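Local structure of caspase recruitment domain-containing protein 19 (Homo sapiens, 4FH0) at residues A[10-15]-A[69-74]; A[17-22]-A[62-67]. The protein associates with BCL10 through its caspase recruitment domain, the part described here, and plays a role in inhibiting BCL10-induced activation of NF-kappa-B. The protein carries 2 engineered substitutions. One frame throughout, in Å; residues are numbered along the deposited sequence. Where two conformers were deposited one is given.

Interaction 1 (A[10-15]-A[69-74]); sequences RLVQDT and HLQRSG. With SO4 (sulfate ion), chain C.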
loop_
_atom_site.group_PDB
_atom_site.type_symbol
_atom_site.label_atom_id
_atom_site.label_comp_id
_atom_site.label_asym_id
_atom_site.label_seq_id
_atom_site.Cartn_x
_atom_site.Cartn_y
_atom_site.Cartn_z
ATOM N N ARG A 10 -9.478 -8.370 -2.398
ATOM C CA ARG A 10 -9.392 -7.825 -1.051
ATOM C C ARG A 10 -8.978 -6.362 -1.106
ATOM O O ARG A 10 -9.554 -5.507 -0.425
ATOM C CB ARG A 10 -8.402 -8.628 -0.200
ATOM C CG ARG A 10 -8.911 -10.013 0.139
ATOM C CD ARG A 10 -7.968 -10.752 1.083
ATOM N NE ARG A 10 -7.859 -10.048 2.347
ATOM C CZ ARG A 10 -6.876 -10.194 3.226
ATOM N NH1 ARG A 10 -5.891 -11.053 3.012
ATOM N NH2 ARG A 10 -6.893 -9.463 4.320
ATOM N N LEU A 11 -7.975 -6.054 -1.918
ATOM C CA LEU A 11 -7.470 -4.686 -1.974
ATOM C C LEU A 11 -8.533 -3.726 -2.494
ATOM O O LEU A 11 -8.676 -2.610 -1.974
ATOM C CB LEU A 11 -6.189 -4.587 -2.804
ATOM C CG LEU A 11 -5.423 -3.277 -2.588
ATOM C CD1 LEU A 11 -5.035 -3.086 -1.117
ATOM C CD2 LEU A 11 -4.206 -3.212 -3.475
ATOM N N VAL A 12 -9.270 -4.143 -3.517
ATOM C CA VAL A 12 -10.368 -3.324 -4.010
ATOM C C VAL A 12 -11.358 -3.074 -2.890
ATOM O O VAL A 12 -11.790 -1.941 -2.681
ATOM C CB VAL A 12 -11.057 -3.996 -5.217
ATOM C CG1 VAL A 12 -12.441 -3.368 -5.497
ATOM C CG2 VAL A 12 -10.154 -3.918 -6.435
ATOM N N GLN A 13 -11.708 -4.124 -2.157
ATOM C CA GLN A 13 -12.659 -3.987 -1.060
ATOM C C GLN A 13 -12.145 -3.022 0.012
ATOM O O GLN A 13 -12.888 -2.177 0.482
ATOM C CB GLN A 13 -12.971 -5.338 -0.404
ATOM C CG GLN A 13 -14.003 -5.222 0.706
ATOM C CD GLN A 13 -14.290 -6.540 1.427
ATOM O OE1 GLN A 13 -13.818 -7.609 1.028
ATOM N NE2 GLN A 13 -15.042 -6.455 2.522
ATOM N N ASP A 14 -10.870 -3.144 0.363
ATOM C CA ASP A 14 -10.281 -2.390 1.459
ATOM C C ASP A 14 -9.850 -0.972 1.117
ATOM O O ASP A 14 -9.471 -0.225 2.014
ATOM C CB ASP A 14 -9.044 -3.134 1.981
ATOM C CG ASP A 14 -9.382 -4.403 2.730
ATOM O OD1 ASP A 14 -10.523 -4.525 3.225
ATOM O OD2 ASP A 14 -8.494 -5.276 2.863
ATOM N N THR A 15 -9.836 -0.614 -0.156
ATOM C CA THR A 15 -9.268 0.672 -0.566
ATOM C C THR A 15 -9.902 1.904 0.082
ATOM O O THR A 15 -9.184 2.770 0.592
ATOM C CB THR A 15 -9.173 0.791 -2.111
ATOM O OG1 THR A 15 -8.083 -0.014 -2.564
ATOM C CG2 THR A 15 -8.912 2.216 -2.538
ATOM N N HIS A 69 -2.129 1.433 -8.712
ATOM C CA HIS A 69 -0.962 0.769 -9.252
ATOM C C HIS A 69 -0.936 -0.717 -8.900
ATOM O O HIS A 69 -0.709 -1.559 -9.768
ATOM C CB HIS A 69 0.280 1.482 -8.727
ATOM C CG HIS A 69 1.566 0.860 -9.162
ATOM N ND1 HIS A 69 2.376 1.437 -10.110
ATOM C CD2 HIS A 69 2.191 -0.272 -8.769
ATOM C CE1 HIS A 69 3.442 0.679 -10.291
ATOM N NE2 HIS A 69 3.348 -0.372 -9.502
ATOM N N LEU A 70 -1.191 -1.044 -7.634
ATOM C CA LEU A 70 -1.156 -2.433 -7.195
ATOM C C LEU A 70 -2.292 -3.227 -7.812
ATOM O O LEU A 70 -2.093 -4.369 -8.227
ATOM C CB LEU A 70 -1.230 -2.497 -5.674
ATOM C CG LEU A 70 -0.063 -1.874 -4.911
ATOM C CD1 LEU A 70 -0.444 -1.687 -3.465
ATOM C CD2 LEU A 70 1.191 -2.727 -5.030
ATOM N N GLN A 71 -3.486 -2.646 -7.848
ATOM C CA GLN A 71 -4.628 -3.345 -8.434
ATOM C C GLN A 71 -4.391 -3.683 -9.896
ATOM O O GLN A 71 -4.808 -4.764 -10.363
ATOM C CB GLN A 71 -5.919 -2.528 -8.267
ATOM C CG GLN A 71 -6.344 -2.394 -6.800
ATOM C CD GLN A 71 -7.369 -1.316 -6.532
ATOM O OE1 GLN A 71 -7.978 -0.785 -7.437
ATOM N NE2 GLN A 71 -7.574 -1.009 -5.267
ATOM N N ARG A 72 -3.745 -2.784 -10.637
ATOM C CA ARG A 72 -3.503 -3.057 -12.064
ATOM C C ARG A 72 -2.363 -4.058 -12.283
ATOM O O ARG A 72 -2.330 -4.769 -13.297
ATOM C CB ARG A 72 -3.285 -1.748 -12.859
ATOM C CG ARG A 72 -1.932 -1.061 -12.742
ATOM C CD ARG A 72 -1.802 0.129 -13.734
ATOM N NE ARG A 72 -2.837 1.146 -13.521
ATOM C CZ ARG A 72 -2.699 2.256 -12.791
ATOM N NH1 ARG A 72 -1.557 2.538 -12.182
ATOM N NH2 ARG A 72 -3.723 3.089 -12.659
ATOM N N SER A 73 -1.461 -4.155 -11.335
ATOM C CA SER A 73 -0.274 -4.969 -11.419
ATOM C C SER A 73 -0.478 -6.369 -10.988
ATOM O O SER A 73 0.395 -7.143 -11.161
ATOM C CB SER A 73 0.831 -4.390 -10.552
ATOM O OG SER A 73 1.232 -3.163 -10.989
ATOM N N GLY A 74 -1.564 -6.695 -10.357
ATOM C CA GLY A 74 -1.934 -8.077 -10.139
ATOM C C GLY A 74 -1.769 -8.674 -8.746
ATOM O O GLY A 74 -1.392 -8.011 -7.782
HETATM S S SO4 C . -2.939 -10.967 5.241
HETATM O O1 SO4 C . -3.928 -9.886 5.166
HETATM O O2 SO4 C . -3.236 -11.966 4.220
HETATM O O3 SO4 C . -1.587 -10.442 5.100
HETATM O O4 SO4 C . -3.028 -11.605 6.569
#

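Interaction 2 (A[17-22]-A[62-67]); sequences MLTGHG and RLCDLM. Engineered in segment 17-22: Met17 (natural residue Phe). Engineered in segment 62-67: Met67 (natural residue Leu).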
loop_
_atom_site.group_PDB
_atom_site.type_symbol
_atom_site.label_atom_id
_atom_site.label_comp_id
_atom_site.label_asym_id
_atom_site.label_seq_id
_atom_site.Cartn_x
_atom_site.Cartn_y
_atom_site.Cartn_z
HETATM N N MSE A 17 -11.375 2.220 2.976
HETATM C CA MSE A 17 -10.937 2.312 4.364
HETATM C C MSE A 17 -9.451 2.674 4.466
HETATM O O MSE A 17 -9.080 3.543 5.244
HETATM C CB MSE A 17 -11.239 1.019 5.111
HETATM C CG MSE A 17 -12.692 0.942 5.541
HETATM SE SE MSE A 17 -13.018 -0.479 6.824
HETATM C CE MSE A 17 -11.927 0.208 8.282
ATOM N N LEU A 18 -8.607 1.985 3.710
ATOM C CA LEU A 18 -7.153 2.219 3.727
ATOM C C LEU A 18 -6.784 3.657 3.435
ATOM O O LEU A 18 -5.809 4.180 3.977
ATOM C CB LEU A 18 -6.448 1.312 2.690
ATOM C CG LEU A 18 -6.226 -0.144 3.081
ATOM C CD1 LEU A 18 -5.904 -0.948 1.836
ATOM C CD2 LEU A 18 -5.081 -0.229 4.060
ATOM N N THR A 19 -7.546 4.290 2.552
ATOM C CA THR A 19 -7.232 5.643 2.082
ATOM C C THR A 19 -7.962 6.717 2.890
ATOM O O THR A 19 -7.782 7.899 2.658
ATOM C CB THR A 19 -7.544 5.816 0.594
ATOM O OG1 THR A 19 -8.936 5.574 0.347
ATOM C CG2 THR A 19 -6.691 4.857 -0.258
ATOM N N GLY A 20 -8.777 6.319 3.857
ATOM C CA GLY A 20 -9.440 7.306 4.694
ATOM C C GLY A 20 -8.448 8.103 5.506
ATOM O O GLY A 20 -7.469 7.556 6.006
ATOM N N HIS A 21 -8.698 9.397 5.671
ATOM C CA HIS A 21 -7.765 10.224 6.414
ATOM C C HIS A 21 -7.571 9.696 7.815
ATOM O O HIS A 21 -8.542 9.342 8.482
ATOM C CB HIS A 21 -8.264 11.657 6.503
ATOM C CG HIS A 21 -8.289 12.358 5.195
ATOM N ND1 HIS A 21 -9.455 12.578 4.498
ATOM C CD2 HIS A 21 -7.289 12.855 4.431
ATOM C CE1 HIS A 21 -9.175 13.220 3.379
ATOM N NE2 HIS A 21 -7.868 13.403 3.317
ATOM N N GLY A 22 -6.310 9.643 8.247
ATOM C CA GLY A 22 -5.954 9.176 9.573
ATOM C C GLY A 22 -5.624 7.690 9.646
ATOM O O GLY A 22 -5.043 7.223 10.614
ATOM N N ARG A 62 -1.352 10.165 -3.063
ATOM C CA ARG A 62 -0.315 9.170 -3.293
ATOM C C ARG A 62 -0.816 7.772 -2.941
ATOM O O ARG A 62 -0.551 6.827 -3.676
ATOM C CB ARG A 62 0.942 9.533 -2.514
ATOM C CG ARG A 62 1.686 10.691 -3.129
ATOM C CD ARG A 62 2.919 11.032 -2.343
ATOM N NE ARG A 62 2.659 11.833 -1.155
ATOM C CZ ARG A 62 3.091 11.572 0.076
ATOM N NH1 ARG A 62 3.743 10.454 0.348
ATOM N NH2 ARG A 62 2.836 12.445 1.051
ATOM N N LEU A 63 -1.559 7.636 -1.850
ATOM C CA LEU A 63 -2.061 6.309 -1.467
ATOM C C LEU A 63 -3.059 5.780 -2.473
ATOM O O LEU A 63 -3.028 4.613 -2.819
ATOM C CB LEU A 63 -2.713 6.326 -0.093
ATOM C CG LEU A 63 -1.816 6.054 1.072
ATOM C CD1 LEU A 63 -2.653 6.252 2.326
ATOM C CD2 LEU A 63 -1.259 4.630 0.979
ATOM N N CYS A 64 -3.986 6.627 -2.907
ATOM C CA CYS A 64 -4.954 6.191 -3.893
ATOM C C CYS A 64 -4.239 5.769 -5.171
ATOM O O CYS A 64 -4.631 4.797 -5.813
ATOM C CB CYS A 64 -5.953 7.303 -4.195
ATOM S SG CYS A 64 -7.128 7.670 -2.856
ATOM N N ASP A 65 -3.202 6.507 -5.556
ATOM C CA ASP A 65 -2.447 6.147 -6.753
ATOM C C ASP A 65 -1.693 4.834 -6.541
ATOM O O ASP A 65 -1.600 4.024 -7.445
ATOM C CB ASP A 65 -1.489 7.270 -7.169
ATOM C CG ASP A 65 -2.205 8.464 -7.735
ATOM O OD1 ASP A 65 -3.413 8.367 -8.030
ATOM O OD2 ASP A 65 -1.538 9.508 -7.875
ATOM N N LEU A 66 -1.182 4.609 -5.337
ATOM C CA LEU A 66 -0.522 3.340 -5.028
ATOM C C LEU A 66 -1.526 2.197 -5.132
ATOM O O LEU A 66 -1.223 1.144 -5.696
ATOM C CB LEU A 66 0.120 3.390 -3.640
ATOM C CG LEU A 66 0.796 2.080 -3.218
ATOM C CD1 LEU A 66 1.905 1.671 -4.139
ATOM C CD2 LEU A 66 1.312 2.209 -1.782
HETATM N N MSE A 67 -2.722 2.392 -4.586
HETATM C CA MSE A 67 -3.726 1.344 -4.681
HETATM C C MSE A 67 -4.059 1.018 -6.123
HETATM O O MSE A 67 -4.168 -0.147 -6.475
HETATM C CB MSE A 67 -5.010 1.728 -3.952
HETATM C CG MSE A 67 -4.834 2.013 -2.480
HETATM SE SE MSE A 67 -4.077 0.503 -1.468
HETATM C CE MSE A 67 -2.304 1.226 -1.198
#

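Interaction 1 (A[10-15]-A[69-74])
Gln71 lays its side chain across the flank of helix 7-18, passing Leu11, Val12 and Thr15 in turn. Its CG, anti to the carbonyl carbon (chi1 -66°), starts a chain that then runs extended, which carries the amide over to the other helix. On the way Gln71 CG lies 4.0 Å from Leu11 CD2, and CG2 of Val12 sits against the amide carbon, 3.8 Å from Gln71 CD, the two side chains meeting at about a right angle. At the far end Gln71 NE2 comes within 2.9 Å of Thr15 OG1, which approaches from the opposite direction. The Thr15 hydroxyl is itself tied down inside its helix: OG1 gives its hydrogen to Leu11 O at 2.7 Å, from above the carbonyl plane. Replacing Gln71 with an alanine would probably open a gap beside Val12 and leave the Thr15 hydroxyl without its amide neighbour. Deeper in, Leu11 turns CD2 onto Leu70 CB at 3.8 Å, the two leucines crossing nearly perpendicular, so an apolar core lies beneath the more polar edge made by Gln71. Away from helix 59-73, Arg10 reaches a sulfate, probably from the crystallisation liquor, through the NH1 and NH2 side of its guanidinium; NH1 bonds to O1 and O2, each at 3.1 Å, and NH2 to O1. Tyr7, His93 and Arg99 also hydrogen-bond to the ion, while Tyr82 makes a cation-pi contact with Arg10. Helices 7-18 and 59-73 run antiparallel here, their local axes 10.3 Å apart at 159°, within the helical bundle of the CARD; helix 75-88 packs against both, with Phe81 touching Leu11 and Leu70.

Interaction 2 (A[17-22]-A[62-67])
Apolar contacts carry most of this pairing, and Thr19 stands at its middle. The methyl CG2 of Thr19 points at helix 59-73 and settles between Leu63 and Met67: it lies 4.2 Å from Leu63 CB and 4.1 Å from CG of Met67, which slides past it in the opposite direction. Alongside, Leu18 crosses Met67 at about a right angle, CD1 against SE at 4.0 Å. Met67 is an engineered selenomethionine in place of the natural leucine; the bend at chi2 (-58°) brings the selenium toward Leu18, and a further bend at chi3 sets only the terminal methyl CE. Leu63 CD1 approaches the carbonyl of Leu18, 4.1 Å from its O. The contact thus joins the C-terminal part of helix 7-18 and the residues that follow to helix 59-73, inside the all-helical bundle of the CARD, where Phe81 of helix 75-88 touches both Leu18 and Met67. Sulfur contributes through Cys64, whose SG touches Thr19 CG2 and CB, both at 3.9 Å, at the less buried margin. No hydrogen bond spans the two segments. Thr19 OG1 has its partner in Thr15 O, which is consistent with the rotation (chi1 60°) that presents the methyl to helix 59-73, and Gly20 N bonds to Met17 O at 3.1 Å.

Interactions 1 and 2 are successive levels of one interface between helices 7-18 and 59-73, their centres about 11 Å apart, and along the chain interaction 2 is nested within the loop closed by interaction 1. The two join without a break: Leu11 CD1 lies 3.7 Å from the selenium (SE) of Met67 and equally 3.7 Å from Leu18 CD1, while Thr15 OG1 rests 3.8 Å from Met67 CB. Leu11 also touches Cys78, which can pair with Cys8 in a redox-active disulfide, placing interaction 1 next to that site. The sulfate is held by Arg10 of interaction 1, a residue that makes no contact with segment 69-74, so the ion lies outside the packed interface.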